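Local coordinates for DUF2787 domain-containing protein (Vibrio cholerae, PDB 2V1L) that is of unknown function but is encoded on a Vibrio pathogenicity island and resembles human p32 in its fold, at residues A[43-48]-A[60-65]; A[76-81]-A[93-98]; A[15-20]-A[125-130]; A[101-106]-A[117-122]. All coordinates share one frame; numbering follows the deposited sequence.

Overall arrangement
Contacts 1, 2 and 4 all reach one curved antiparallel sheet, and contact 3 joins the two helices packed against it. Along the chain, contacts 1, 2 and 4 follow in series, each nested inside the long loop that contact 3 closes between helix 15-29 and helix 117-135. Strands 60-66 and 72-82 are neighbours, which sets the centres of contacts 1 and 2 about 10 Å apart; strands 95-97 and 102-105 do the same for contacts 2 and 4. Contacts 1 and 4 do not touch, their centres about 19 Å apart. Helix 117-135 serves both contacts 3 and 4, tying strand 102-105 to the helix pair that covers the sheet.

Contact 1. Residues A[43-48]-A[60-65]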
loop_
_atom_site.group_PDB
_atom_site.type_symbol
_atom_site.label_atom_id
_atom_site.label_comp_id
_atom_site.label_asym_id
_atom_site.label_seq_id
_atom_site.Cartn_x
_atom_site.Cartn_y
_atom_site.Cartn_z
ATOM N N MET A 43 8.918 0.736 -0.120
ATOM C CA MET A 43 8.750 -0.597 -0.711
ATOM C C MET A 43 7.942 -0.490 -2.016
ATOM O O MET A 43 6.938 0.228 -2.073
ATOM C CB MET A 43 8.011 -1.531 0.262
ATOM C CG MET A 43 8.673 -1.785 1.607
ATOM S SD MET A 43 7.685 -2.881 2.670
ATOM C CE MET A 43 8.642 -2.882 4.180
ATOM N N ASN A 44 8.367 -1.208 -3.046
ATOM C CA ASN A 44 7.607 -1.305 -4.287
ATOM C C ASN A 44 7.288 -2.761 -4.616
ATOM O O ASN A 44 8.163 -3.621 -4.506
ATOM C CB ASN A 44 8.352 -0.669 -5.462
ATOM C CG ASN A 44 8.395 0.840 -5.368
ATOM O OD1 ASN A 44 9.262 1.397 -4.693
ATOM N ND2 ASN A 44 7.446 1.509 -6.022
ATOM N N PHE A 45 6.040 -3.025 -5.006
ATOM C CA PHE A 45 5.608 -4.362 -5.413
ATOM C C PHE A 45 5.193 -4.211 -6.864
ATOM O O PHE A 45 4.299 -3.395 -7.171
ATOM C CB PHE A 45 4.426 -4.867 -4.538
ATOM C CG PHE A 45 4.730 -4.948 -3.067
ATOM C CD1 PHE A 45 4.876 -6.189 -2.440
ATOM C CD2 PHE A 45 4.874 -3.792 -2.294
ATOM C CE1 PHE A 45 5.148 -6.271 -1.095
ATOM C CE2 PHE A 45 5.175 -3.863 -0.938
ATOM C CZ PHE A 45 5.321 -5.100 -0.332
ATOM N N ARG A 46 5.844 -4.958 -7.761
ATOM C CA ARG A 46 5.523 -4.898 -9.191
ATOM C C ARG A 46 5.334 -6.275 -9.853
ATOM O O ARG A 46 6.092 -7.195 -9.600
ATOM C CB ARG A 46 6.565 -4.062 -9.966
ATOM C CG ARG A 46 6.558 -2.540 -9.625
ATOM C CD ARG A 46 7.580 -1.717 -10.473
ATOM N NE ARG A 46 8.886 -1.619 -9.801
ATOM C CZ ARG A 46 9.371 -0.530 -9.199
ATOM N NH1 ARG A 46 8.684 0.604 -9.195
ATOM N NH2 ARG A 46 10.560 -0.572 -8.598
ATOM N N ASP A 47 4.287 -6.381 -10.670
ATOM C CA ASP A 47 4.084 -7.472 -11.601
ATOM C C ASP A 47 4.695 -7.010 -12.944
ATOM O O ASP A 47 4.141 -6.160 -13.644
ATOM C CB ASP A 47 2.578 -7.812 -11.721
ATOM C CG ASP A 47 2.237 -8.614 -12.982
ATOM O OD1 ASP A 47 3.161 -9.085 -13.665
ATOM O OD2 ASP A 47 1.039 -8.768 -13.329
ATOM N N SER A 48 5.843 -7.582 -13.307
ATOM C CA SER A 48 6.552 -7.138 -14.519
ATOM C C SER A 48 5.720 -7.317 -15.790
ATOM O O SER A 48 6.012 -6.685 -16.799
ATOM C CB SER A 48 7.894 -7.845 -14.652
ATOM O OG SER A 48 7.712 -9.115 -15.274
ATOM N N VAL A 60 2.230 -1.492 -6.458
ATOM C CA VAL A 60 1.901 -0.896 -5.192
ATOM C C VAL A 60 3.174 -0.313 -4.616
ATOM O O VAL A 60 4.229 -0.931 -4.699
ATOM C CB VAL A 60 1.305 -1.930 -4.213
ATOM C CG1 VAL A 60 1.235 -1.388 -2.857
ATOM C CG2 VAL A 60 -0.092 -2.426 -4.685
ATOM N N GLU A 61 3.052 0.879 -4.030
ATOM C CA GLU A 61 4.110 1.531 -3.259
ATOM C C GLU A 61 3.672 1.797 -1.825
ATOM O O GLU A 61 2.574 2.306 -1.580
ATOM C CB GLU A 61 4.531 2.852 -3.938
ATOM C CG GLU A 61 5.683 3.557 -3.240
ATOM C CD GLU A 61 6.179 4.791 -3.982
ATOM O OE1 GLU A 61 6.552 4.674 -5.169
ATOM O OE2 GLU A 61 6.220 5.881 -3.352
ATOM N N ILE A 62 4.534 1.449 -0.875
ATOM C CA ILE A 62 4.283 1.705 0.525
ATOM C C ILE A 62 5.475 2.445 1.138
ATOM O O ILE A 62 6.615 2.056 0.915
ATOM C CB ILE A 62 4.007 0.393 1.322
ATOM C CG1 ILE A 62 2.798 -0.347 0.735
ATOM C CG2 ILE A 62 3.802 0.730 2.816
ATOM C CD1 ILE A 62 2.784 -1.880 0.937
ATOM N N ALA A 63 5.202 3.494 1.919
ATOM C CA ALA A 63 6.259 4.280 2.561
ATOM C C ALA A 63 6.215 4.268 4.066
ATOM O O ALA A 63 5.174 4.489 4.701
ATOM C CB ALA A 63 6.260 5.720 2.062
ATOM N N LEU A 64 7.389 4.055 4.636
ATOM C CA LEU A 64 7.538 3.945 6.073
ATOM C C LEU A 64 8.706 4.812 6.505
ATOM O O LEU A 64 9.706 4.920 5.796
ATOM C CB LEU A 64 7.825 2.480 6.458
ATOM C CG LEU A 64 6.975 1.335 5.893
ATOM C CD1 LEU A 64 7.694 0.015 6.072
ATOM C CD2 LEU A 64 5.639 1.272 6.577
ATOM N N SER A 65 8.582 5.422 7.673
ATOM C CA SER A 65 9.703 6.112 8.290
ATOM C C SER A 65 9.888 5.588 9.708
ATOM O O SER A 65 8.919 5.176 10.354
ATOM C CB SER A 65 9.458 7.612 8.308
ATOM O OG SER A 65 8.447 7.921 9.246
#
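Met43 pairs with Ile62 and Phe45 with Val60 through two-way backbone hydrogen bonds, and between them Asn44 faces Glu61 in a non-hydrogen-bonded pair. The bonds are close to straight: Met43 N to Ile62 O measures 2.8 Å, with 167° at the hydrogen, and Phe45 N to Val60 O is also 2.8 Å. On the face carrying Met43, Phe45, Val60 and Ile62 the contact is apolar. Met43 has CG anti to its carbonyl carbon (chi1 -60°) and runs fully extended beyond it, which carries the terminal CE out to Leu64 CD1 at 3.6 Å, past its direct partner Ile62. Phe45 likewise reaches diagonally: its CE2 meets Ile62 CD1 at 3.6 Å, obliquely to the ring, while Val60 O lies in the ring plane at its edge. Phe130 of helix 117-135 meets the Phe45 ring edge-to-face, and Ile24 of helix 15-29 packs on it as well. On the other face Asn44 and Glu61 lie side by side, pointing the same way. Their amide and carboxylate planes stand 73° apart, and the bond from Asn44 ND2 to Glu61 OE1 is weak at 3.4 Å; the stronger partner of this carboxylate is Tyr76 OH, bonded to OE2. This is a regular antiparallel strand pair, with one face turned to the helices and the other bearing polar groups.

Contact 2. Residues A[76-81]-A[93-98]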
loop_
_atom_site.group_PDB
_atom_site.type_symbol
_atom_site.label_atom_id
_atom_site.label_comp_id
_atom_site.label_asym_id
_atom_site.label_seq_id
_atom_site.Cartn_x
_atom_site.Cartn_y
_atom_site.Cartn_z
ATOM N N TYR A 76 2.228 6.211 3.628
ATOM C CA TYR A 76 1.144 6.095 2.694
ATOM C C TYR A 76 1.168 4.741 2.004
ATOM O O TYR A 76 2.193 4.066 1.987
ATOM C CB TYR A 76 1.229 7.218 1.643
ATOM C CG TYR A 76 2.505 7.214 0.825
ATOM C CD1 TYR A 76 3.531 8.117 1.108
ATOM C CD2 TYR A 76 2.681 6.323 -0.232
ATOM C CE1 TYR A 76 4.707 8.137 0.365
ATOM C CE2 TYR A 76 3.859 6.333 -1.000
ATOM C CZ TYR A 76 4.866 7.250 -0.685
ATOM O OH TYR A 76 6.034 7.264 -1.406
ATOM N N ILE A 77 0.039 4.371 1.413
ATOM C CA ILE A 77 -0.039 3.197 0.546
ATOM C C ILE A 77 -0.677 3.642 -0.756
ATOM O O ILE A 77 -1.761 4.206 -0.723
ATOM C CB ILE A 77 -0.922 2.067 1.184
ATOM C CG1 ILE A 77 -0.339 1.617 2.517
ATOM C CG2 ILE A 77 -1.049 0.865 0.226
ATOM C CD1 ILE A 77 -1.246 0.643 3.289
ATOM N N THR A 78 -0.011 3.381 -1.885
ATOM C CA THR A 78 -0.530 3.707 -3.203
ATOM C C THR A 78 -0.534 2.508 -4.136
ATOM O O THR A 78 0.473 1.795 -4.260
ATOM C CB THR A 78 0.298 4.844 -3.863
ATOM O OG1 THR A 78 0.437 5.923 -2.929
ATOM C CG2 THR A 78 -0.404 5.397 -5.111
ATOM N N ASP A 79 -1.677 2.333 -4.801
ATOM C CA ASP A 79 -1.940 1.355 -5.845
ATOM C C ASP A 79 -2.072 2.165 -7.143
ATOM O O ASP A 79 -2.815 3.166 -7.184
ATOM C CB ASP A 79 -3.266 0.635 -5.504
ATOM C CG ASP A 79 -3.774 -0.252 -6.605
ATOM O OD1 ASP A 79 -3.921 0.195 -7.748
ATOM O OD2 ASP A 79 -4.062 -1.419 -6.317
ATOM N N PHE A 80 -1.334 1.769 -8.175
ATOM C CA PHE A 80 -1.317 2.516 -9.441
ATOM C C PHE A 80 -1.925 1.659 -10.517
ATOM O O PHE A 80 -1.854 0.436 -10.439
ATOM C CB PHE A 80 0.101 2.851 -9.896
ATOM C CG PHE A 80 0.920 3.599 -8.887
ATOM C CD1 PHE A 80 1.048 4.973 -8.966
ATOM C CD2 PHE A 80 1.617 2.908 -7.878
ATOM C CE1 PHE A 80 1.833 5.649 -8.051
ATOM C CE2 PHE A 80 2.396 3.568 -6.974
ATOM C CZ PHE A 80 2.506 4.936 -7.043
ATOM N N ALA A 81 -2.514 2.304 -11.524
ATOM C CA ALA A 81 -3.058 1.615 -12.672
ATOM C C ALA A 81 -2.974 2.501 -13.913
ATOM O O ALA A 81 -2.879 3.717 -13.812
ATOM C CB ALA A 81 -4.509 1.188 -12.414
ATOM N N CYS A 93 -4.299 5.080 -8.271
ATOM C CA CYS A 93 -5.597 4.451 -8.480
ATOM C C CYS A 93 -6.371 4.451 -7.167
ATOM O O CYS A 93 -7.533 4.857 -7.115
ATOM C CB CYS A 93 -5.375 3.020 -8.959
ATOM S SG CYS A 93 -6.890 2.110 -9.188
ATOM N N LEU A 94 -5.695 3.978 -6.118
ATOM C CA LEU A 94 -6.127 4.081 -4.741
ATOM C C LEU A 94 -4.926 4.608 -3.984
ATOM O O LEU A 94 -3.800 4.178 -4.235
ATOM C CB LEU A 94 -6.430 2.707 -4.162
ATOM C CG LEU A 94 -7.696 1.944 -4.567
ATOM C CD1 LEU A 94 -7.356 0.809 -5.469
ATOM C CD2 LEU A 94 -8.316 1.369 -3.275
ATOM N N ASP A 95 -5.166 5.493 -3.046
ATOM C CA ASP A 95 -4.078 6.066 -2.242
ATOM C C ASP A 95 -4.586 6.215 -0.811
ATOM O O ASP A 95 -5.688 6.724 -0.598
ATOM C CB ASP A 95 -3.647 7.425 -2.813
ATOM C CG ASP A 95 -2.450 8.015 -2.081
ATOM O OD1 ASP A 95 -1.341 7.426 -2.116
ATOM O OD2 ASP A 95 -2.627 9.074 -1.465
ATOM N N PHE A 96 -3.821 5.730 0.160
ATOM C CA PHE A 96 -4.169 5.917 1.563
ATOM C C PHE A 96 -3.027 6.703 2.156
ATOM O O PHE A 96 -1.948 6.191 2.271
ATOM C CB PHE A 96 -4.359 4.568 2.290
ATOM C CG PHE A 96 -5.423 3.697 1.665
ATOM C CD1 PHE A 96 -6.776 3.944 1.915
ATOM C CD2 PHE A 96 -5.073 2.661 0.789
ATOM C CE1 PHE A 96 -7.783 3.139 1.297
ATOM C CE2 PHE A 96 -6.060 1.845 0.188
ATOM C CZ PHE A 96 -7.412 2.109 0.435
ATOM N N ASP A 97 -3.256 7.965 2.482
ATOM C CA ASP A 97 -2.156 8.836 2.909
ATOM C C ASP A 97 -2.269 9.072 4.419
ATOM O O ASP A 97 -3.117 9.830 4.879
ATOM C CB ASP A 97 -2.182 10.155 2.113
ATOM C CG ASP A 97 -0.934 11.022 2.350
ATOM O OD1 ASP A 97 -0.374 11.018 3.469
ATOM O OD2 ASP A 97 -0.512 11.718 1.409
ATOM N N PHE A 98 -1.435 8.379 5.192
ATOM C CA PHE A 98 -1.576 8.412 6.650
ATOM C C PHE A 98 -0.959 9.696 7.258
ATOM O O PHE A 98 -1.515 10.256 8.195
ATOM C CB PHE A 98 -1.049 7.096 7.286
ATOM C CG PHE A 98 -1.763 5.861 6.772
ATOM C CD1 PHE A 98 -3.061 5.588 7.156
ATOM C CD2 PHE A 98 -1.151 5.017 5.864
ATOM C CE1 PHE A 98 -3.731 4.485 6.664
ATOM C CE2 PHE A 98 -1.808 3.910 5.370
ATOM C CZ PHE A 98 -3.102 3.644 5.767
#
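The Phe98 ring presents its edge to Ile77, whose CG1 lies in the ring plane and whose CD1 comes to 3.9 Å from Phe98 CE2. Tyr76 CA reaches the same ring obliquely, 4.1 Å from Phe98 CD2. A second ring, Phe80, has Thr78 CG2 over one face, a contact along its own strand. Phe96, directly across from Ile77, brings its CD2 to 4.2 Å from Ile77 CB, and its ring meets Tyr123 of helix 117-135 edge-to-face. On the opposite side of the sheet Thr78 and Asp95 are joined by a very short hydrogen bond, 2.5 Å from Thr78 OG1 to Asp95 OD1. Thr78 OG1 sits beside its backbone N (chi1 -49°), while Asp95 CG is swung anti to its own N, and together these torsions bring the hydroxyl and carboxylate across the non-hydrogen-bonded pair. Asp79 is turned to the Ile77 side, where its CG meets Leu94 CD1 at 3.9 Å and its OD1 accepts a hydrogen bond from His58 ND1. Its backbone O is gripped twice, by Cys93 N at 2.7 Å and Leu94 N at 3.2 Å, the latter donor tilted 27° from the carbonyl plane. Two residues thus face one where the chain turns its corner at Leu94: a classic beta bulge in an antiparallel strand pair.

Contact 3. Residues A[15-20]-A[125-130]; sequences KPFHAL and LWESNF
Phe17 is the main knob of helix 15-29 here, pushed into a hollow formed by the adjacent Trp126 and Glu127 and, one turn later, Phe130 of helix 117-135. Its CG lies anti to the backbone N (chi1 -170°), which projects the ring out from its helix and past the Glu127 side chain. The leading corner, Phe17 CE1, meets Trp126 CZ3 at 3.9 Å, at the edge of the indole, and Phe130 CE2 at 3.7 Å. The two phenylalanine side chains cross at about a right angle, with Phe130 CD2 in the plane of the Phe17 ring at its edge. One turn on, Leu20 supplies a smaller bump: its CD2 presses on Phe130 CE2 at 3.5 Å, so Phe130 is touched by both residues. Glu127 forms the other wall of the hollow, its CG 3.8 Å from Phe17 CD1 and its OE1 3.3 Å from Phe17 CB, with the carboxylate only 15° from the ring plane. The segment axes come no nearer than 10.8 Å and cross at 52°, a gap spanned by these large side chains. Ile62 and Ile77 of the sheet also touch the Phe17 ring. No hydrogen bond links the segments; the buried Glu127 carboxylate is held instead by Tyr123 OH on OE1 and Ser14 OG on OE2, so the contact is essentially hydrophobic, with a carboxylate at its side satisfied by neighbouring hydroxyls.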
loop_
_atom_site.group_PDB
_atom_site.type_symbol
_atom_site.label_atom_id
_atom_site.label_comp_id
_atom_site.label_asym_id
_atom_site.label_seq_id
_atom_site.Cartn_x
_atom_site.Cartn_y
_atom_site.Cartn_z
ATOM N N LYS A 15 -2.915 -7.419 11.262
ATOM C CA LYS A 15 -1.735 -8.163 11.707
ATOM C C LYS A 15 -0.984 -8.856 10.560
ATOM O O LYS A 15 0.229 -8.708 10.456
ATOM C CB LYS A 15 -2.108 -9.141 12.830
ATOM C CG LYS A 15 -2.363 -8.413 14.131
ATOM C CD LYS A 15 -2.888 -9.357 15.179
ATOM C CE LYS A 15 -2.500 -8.868 16.551
ATOM N NZ LYS A 15 -1.022 -9.010 16.707
ATOM N N PRO A 16 -1.693 -9.575 9.671
ATOM C CA PRO A 16 -0.980 -10.113 8.509
ATOM C C PRO A 16 -0.272 -9.048 7.648
ATOM O O PRO A 16 0.783 -9.322 7.079
ATOM C CB PRO A 16 -2.096 -10.789 7.713
ATOM C CG PRO A 16 -3.115 -11.121 8.732
ATOM C CD PRO A 16 -3.104 -9.993 9.671
ATOM N N PHE A 17 -0.832 -7.841 7.573
ATOM C CA PHE A 17 -0.202 -6.764 6.801
ATOM C C PHE A 17 1.046 -6.290 7.547
ATOM O O PHE A 17 2.070 -6.097 6.951
ATOM C CB PHE A 17 -1.178 -5.621 6.554
ATOM C CG PHE A 17 -0.682 -4.588 5.561
ATOM C CD1 PHE A 17 -0.782 -4.809 4.195
ATOM C CD2 PHE A 17 -0.165 -3.370 6.004
ATOM C CE1 PHE A 17 -0.345 -3.843 3.286
ATOM C CE2 PHE A 17 0.281 -2.397 5.094
ATOM C CZ PHE A 17 0.197 -2.635 3.733
ATOM N N HIS A 18 0.971 -6.155 8.861
ATOM C CA HIS A 18 2.179 -5.784 9.638
ATOM C C HIS A 18 3.290 -6.811 9.529
ATOM O O HIS A 18 4.459 -6.453 9.344
ATOM C CB HIS A 18 1.831 -5.500 11.091
ATOM C CG HIS A 18 1.031 -4.247 11.279
ATOM N ND1 HIS A 18 -0.095 -4.190 12.073
ATOM C CD2 HIS A 18 1.197 -3.000 10.774
ATOM C CE1 HIS A 18 -0.587 -2.963 12.054
ATOM N NE2 HIS A 18 0.185 -2.221 11.282
ATOM N N ALA A 19 2.908 -8.082 9.615
ATOM C CA ALA A 19 3.801 -9.224 9.395
ATOM C C ALA A 19 4.455 -9.230 8.016
ATOM O O ALA A 19 5.629 -9.569 7.905
ATOM C CB ALA A 19 3.045 -10.561 9.638
ATOM N N LEU A 20 3.708 -8.904 6.959
ATOM C CA LEU A 20 4.331 -8.716 5.639
ATOM C C LEU A 20 5.365 -7.593 5.667
ATOM O O LEU A 20 6.500 -7.777 5.205
ATOM C CB LEU A 20 3.293 -8.460 4.534
ATOM C CG LEU A 20 3.836 -8.057 3.151
ATOM C CD1 LEU A 20 4.733 -9.140 2.500
ATOM C CD2 LEU A 20 2.714 -7.705 2.227
ATOM N N LEU A 125 -11.082 -4.129 1.810
ATOM C CA LEU A 125 -11.116 -4.835 0.548
ATOM C C LEU A 125 -9.800 -4.768 -0.173
ATOM O O LEU A 125 -9.322 -5.783 -0.618
ATOM C CB LEU A 125 -12.241 -4.328 -0.361
ATOM C CG LEU A 125 -13.648 -4.670 0.110
ATOM C CD1 LEU A 125 -14.646 -3.635 -0.460
ATOM C CD2 LEU A 125 -14.066 -6.068 -0.309
ATOM N N TRP A 126 -9.237 -3.564 -0.319
ATOM C CA TRP A 126 -7.908 -3.417 -0.921
ATOM C C TRP A 126 -6.875 -4.334 -0.239
ATOM O O TRP A 126 -6.082 -5.025 -0.923
ATOM C CB TRP A 126 -7.389 -1.961 -0.827
ATOM C CG TRP A 126 -6.009 -1.911 -1.380
ATOM C CD1 TRP A 126 -5.674 -1.858 -2.692
ATOM C CD2 TRP A 126 -4.779 -2.040 -0.648
ATOM N NE1 TRP A 126 -4.308 -1.904 -2.829
ATOM C CE2 TRP A 126 -3.734 -2.014 -1.589
ATOM C CE3 TRP A 126 -4.459 -2.136 0.709
ATOM C CZ2 TRP A 126 -2.393 -2.084 -1.217
ATOM C CZ3 TRP A 126 -3.119 -2.235 1.083
ATOM C CH2 TRP A 126 -2.106 -2.207 0.119
ATOM N N GLU A 127 -6.842 -4.307 1.092
ATOM C CA GLU A 127 -5.800 -5.037 1.832
ATOM C C GLU A 127 -5.932 -6.562 1.760
ATOM O O GLU A 127 -4.932 -7.253 1.699
ATOM C CB GLU A 127 -5.776 -4.614 3.302
ATOM C CG GLU A 127 -4.535 -5.111 4.079
ATOM C CD GLU A 127 -4.763 -5.104 5.591
ATOM O OE1 GLU A 127 -4.207 -4.228 6.290
ATOM O OE2 GLU A 127 -5.517 -5.973 6.073
ATOM N N SER A 128 -7.160 -7.063 1.813
ATOM C CA SER A 128 -7.493 -8.494 1.609
ATOM C C SER A 128 -7.047 -8.993 0.204
ATOM O O SER A 128 -6.436 -10.063 0.036
ATOM C CB SER A 128 -9.025 -8.657 1.824
ATOM O OG SER A 128 -9.529 -9.834 1.199
ATOM N N ASN A 129 -7.307 -8.178 -0.806
ATOM C CA ASN A 129 -6.815 -8.438 -2.162
ATOM C C ASN A 129 -5.280 -8.459 -2.212
ATOM O O ASN A 129 -4.665 -9.432 -2.648
ATOM C CB ASN A 129 -7.372 -7.373 -3.119
ATOM C CG ASN A 129 -8.849 -7.581 -3.456
ATOM O OD1 ASN A 129 -9.464 -6.743 -4.126
ATOM N ND2 ASN A 129 -9.418 -8.695 -3.012
ATOM N N PHE A 130 -4.654 -7.381 -1.772
ATOM C CA PHE A 130 -3.184 -7.264 -1.798
ATOM C C PHE A 130 -2.484 -8.421 -1.083
ATOM O O PHE A 130 -1.530 -8.990 -1.603
ATOM C CB PHE A 130 -2.749 -5.935 -1.194
ATOM C CG PHE A 130 -1.251 -5.750 -1.118
ATOM C CD1 PHE A 130 -0.504 -5.527 -2.268
ATOM C CD2 PHE A 130 -0.608 -5.741 0.117
ATOM C CE1 PHE A 130 0.901 -5.333 -2.189
ATOM C CE2 PHE A 130 0.789 -5.529 0.207
ATOM C CZ PHE A 130 1.535 -5.323 -0.951
#

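Contact 4. Residues A[101-106]-A[117-122]; sequences GDFFTA and RDAREL
Asp118 meets Phe103 at the margin of the contact, its CB 4.4 Å from the ring's CZ. Next comes Ala119, the residue that sits over the ring: its CA lies 3.9 Å above one face, offset toward the rim, and its CB comes to 3.5 Å from Phe103 CE1. With so small a side chain at this position, the helix backbone itself approaches the aromatic face. Phe103 holds CG between its backbone N and carbonyl carbon (chi1 76°), the posture in which its ring meets the helix. One turn after Asp118, Leu122 crosses the ring obliquely, with CD2 3.6 Å from Phe103 CE2. The same methyl reaches Thr105 OG1 at 3.7 Å, so this one branch bridges the two strand residues that point toward the helix. The axes cross at 68°. Strand 102-105 lies between strands 95-97 and 111-112 in the sheet, Phe103 also packing on Phe96, while the first turns of helix 117-135 lie across it.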
loop_
_atom_site.group_PDB
_atom_site.type_symbol
_atom_site.label_atom_id
_atom_site.label_comp_id
_atom_site.label_asym_id
_atom_site.label_seq_id
_atom_site.Cartn_x
_atom_site.Cartn_y
_atom_site.Cartn_z
ATOM N N GLY A 101 -3.763 12.119 6.486
ATOM C CA GLY A 101 -5.105 11.728 6.906
ATOM C C GLY A 101 -6.154 11.697 5.803
ATOM O O GLY A 101 -7.335 11.818 6.083
ATOM N N ASP A 102 -5.734 11.518 4.556
ATOM C CA ASP A 102 -6.674 11.467 3.411
ATOM C C ASP A 102 -6.559 10.173 2.612
ATOM O O ASP A 102 -5.500 9.559 2.579
ATOM C CB ASP A 102 -6.401 12.603 2.425
ATOM C CG ASP A 102 -6.789 13.974 2.964
ATOM O OD1 ASP A 102 -7.870 14.143 3.571
ATOM O OD2 ASP A 102 -5.987 14.893 2.742
ATOM N N PHE A 103 -7.646 9.800 1.942
ATOM C CA PHE A 103 -7.607 8.712 0.960
ATOM C C PHE A 103 -8.084 9.237 -0.382
ATOM O O PHE A 103 -8.831 10.222 -0.443
ATOM C CB PHE A 103 -8.395 7.449 1.417
ATOM C CG PHE A 103 -9.888 7.573 1.318
ATOM C CD1 PHE A 103 -10.625 8.215 2.332
ATOM C CD2 PHE A 103 -10.576 7.075 0.207
ATOM C CE1 PHE A 103 -12.025 8.335 2.243
ATOM C CE2 PHE A 103 -11.980 7.206 0.101
ATOM C CZ PHE A 103 -12.697 7.837 1.125
ATOM N N PHE A 104 -7.649 8.578 -1.446
ATOM C CA PHE A 104 -8.062 8.901 -2.786
ATOM C C PHE A 104 -8.526 7.680 -3.586
ATOM O O PHE A 104 -7.908 6.609 -3.542
ATOM C CB PHE A 104 -6.889 9.528 -3.535
ATOM C CG PHE A 104 -7.177 9.839 -4.950
ATOM C CD1 PHE A 104 -7.752 11.059 -5.299
ATOM C CD2 PHE A 104 -6.854 8.947 -5.945
ATOM C CE1 PHE A 104 -8.003 11.354 -6.626
ATOM C CE2 PHE A 104 -7.129 9.227 -7.266
ATOM C CZ PHE A 104 -7.694 10.438 -7.614
ATOM N N THR A 105 -9.573 7.900 -4.364
ATOM C CA THR A 105 -9.959 7.020 -5.425
ATOM C C THR A 105 -10.325 7.887 -6.636
ATOM O O THR A 105 -10.696 9.036 -6.457
ATOM C CB THR A 105 -11.158 6.191 -4.925
ATOM O OG1 THR A 105 -10.671 4.953 -4.387
ATOM C CG2 THR A 105 -12.172 5.974 -5.965
ATOM N N ALA A 106 -10.249 7.340 -7.851
ATOM C CA ALA A 106 -10.612 8.117 -9.031
ATOM C C ALA A 106 -12.080 8.566 -8.995
ATOM O O ALA A 106 -12.406 9.644 -9.493
ATOM C CB ALA A 106 -10.280 7.360 -10.320
ATOM N N ARG A 117 -16.464 5.957 6.685
ATOM C CA ARG A 117 -16.897 4.581 6.475
ATOM C C ARG A 117 -16.591 4.044 5.067
ATOM O O ARG A 117 -16.387 2.839 4.900
ATOM C CB ARG A 117 -18.397 4.476 6.779
ATOM C CG ARG A 117 -18.990 3.088 6.720
ATOM C CD ARG A 117 -20.407 3.067 7.305
ATOM N NE ARG A 117 -21.318 4.073 6.725
ATOM C CZ ARG A 117 -21.757 4.058 5.463
ATOM N NH1 ARG A 117 -21.343 3.116 4.629
ATOM N NH2 ARG A 117 -22.594 4.994 5.029
ATOM N N ASP A 118 -16.589 4.926 4.063
ATOM C CA ASP A 118 -16.127 4.552 2.728
ATOM C C ASP A 118 -14.645 4.178 2.750
ATOM O O ASP A 118 -14.242 3.198 2.106
ATOM C CB ASP A 118 -16.436 5.642 1.686
ATOM C CG ASP A 118 -17.907 5.630 1.233
ATOM O OD1 ASP A 118 -18.773 5.410 2.098
ATOM O OD2 ASP A 118 -18.207 5.819 0.016
ATOM N N ALA A 119 -13.858 4.924 3.534
ATOM C CA ALA A 119 -12.432 4.678 3.705
ATOM C C ALA A 119 -12.170 3.294 4.272
ATOM O O ALA A 119 -11.285 2.574 3.792
ATOM C CB ALA A 119 -11.790 5.738 4.612
ATOM N N ARG A 120 -12.944 2.935 5.289
ATOM C CA ARG A 120 -12.725 1.710 6.044
ATOM C C ARG A 120 -12.964 0.478 5.158
ATOM O O ARG A 120 -12.094 -0.384 5.071
ATOM C CB ARG A 120 -13.611 1.691 7.302
ATOM C CG ARG A 120 -13.341 0.535 8.231
ATOM C CD ARG A 120 -14.318 0.517 9.397
ATOM N NE ARG A 120 -13.860 -0.411 10.430
ATOM C CZ ARG A 120 -14.289 -1.656 10.564
ATOM N NH1 ARG A 120 -15.213 -2.135 9.740
ATOM N NH2 ARG A 120 -13.797 -2.421 11.527
ATOM N N GLU A 121 -14.113 0.438 4.484
ATOM C CA GLU A 121 -14.514 -0.683 3.630
ATOM C C GLU A 121 -13.599 -0.806 2.408
ATOM O O GLU A 121 -13.156 -1.903 2.049
ATOM C CB GLU A 121 -15.970 -0.521 3.192
ATOM C CG GLU A 121 -16.484 -1.618 2.209
ATOM C CD GLU A 121 -16.781 -2.981 2.886
ATOM O OE1 GLU A 121 -17.014 -3.005 4.125
ATOM O OE2 GLU A 121 -16.773 -4.026 2.177
ATOM N N LEU A 122 -13.287 0.340 1.800
ATOM C CA LEU A 122 -12.365 0.380 0.692
ATOM C C LEU A 122 -10.995 -0.185 1.123
ATOM O O LEU A 122 -10.399 -0.988 0.419
ATOM C CB LEU A 122 -12.249 1.829 0.244
ATOM C CG LEU A 122 -11.633 2.292 -1.038
ATOM C CD1 LEU A 122 -12.438 1.805 -2.239
ATOM C CD2 LEU A 122 -11.603 3.830 -0.968
#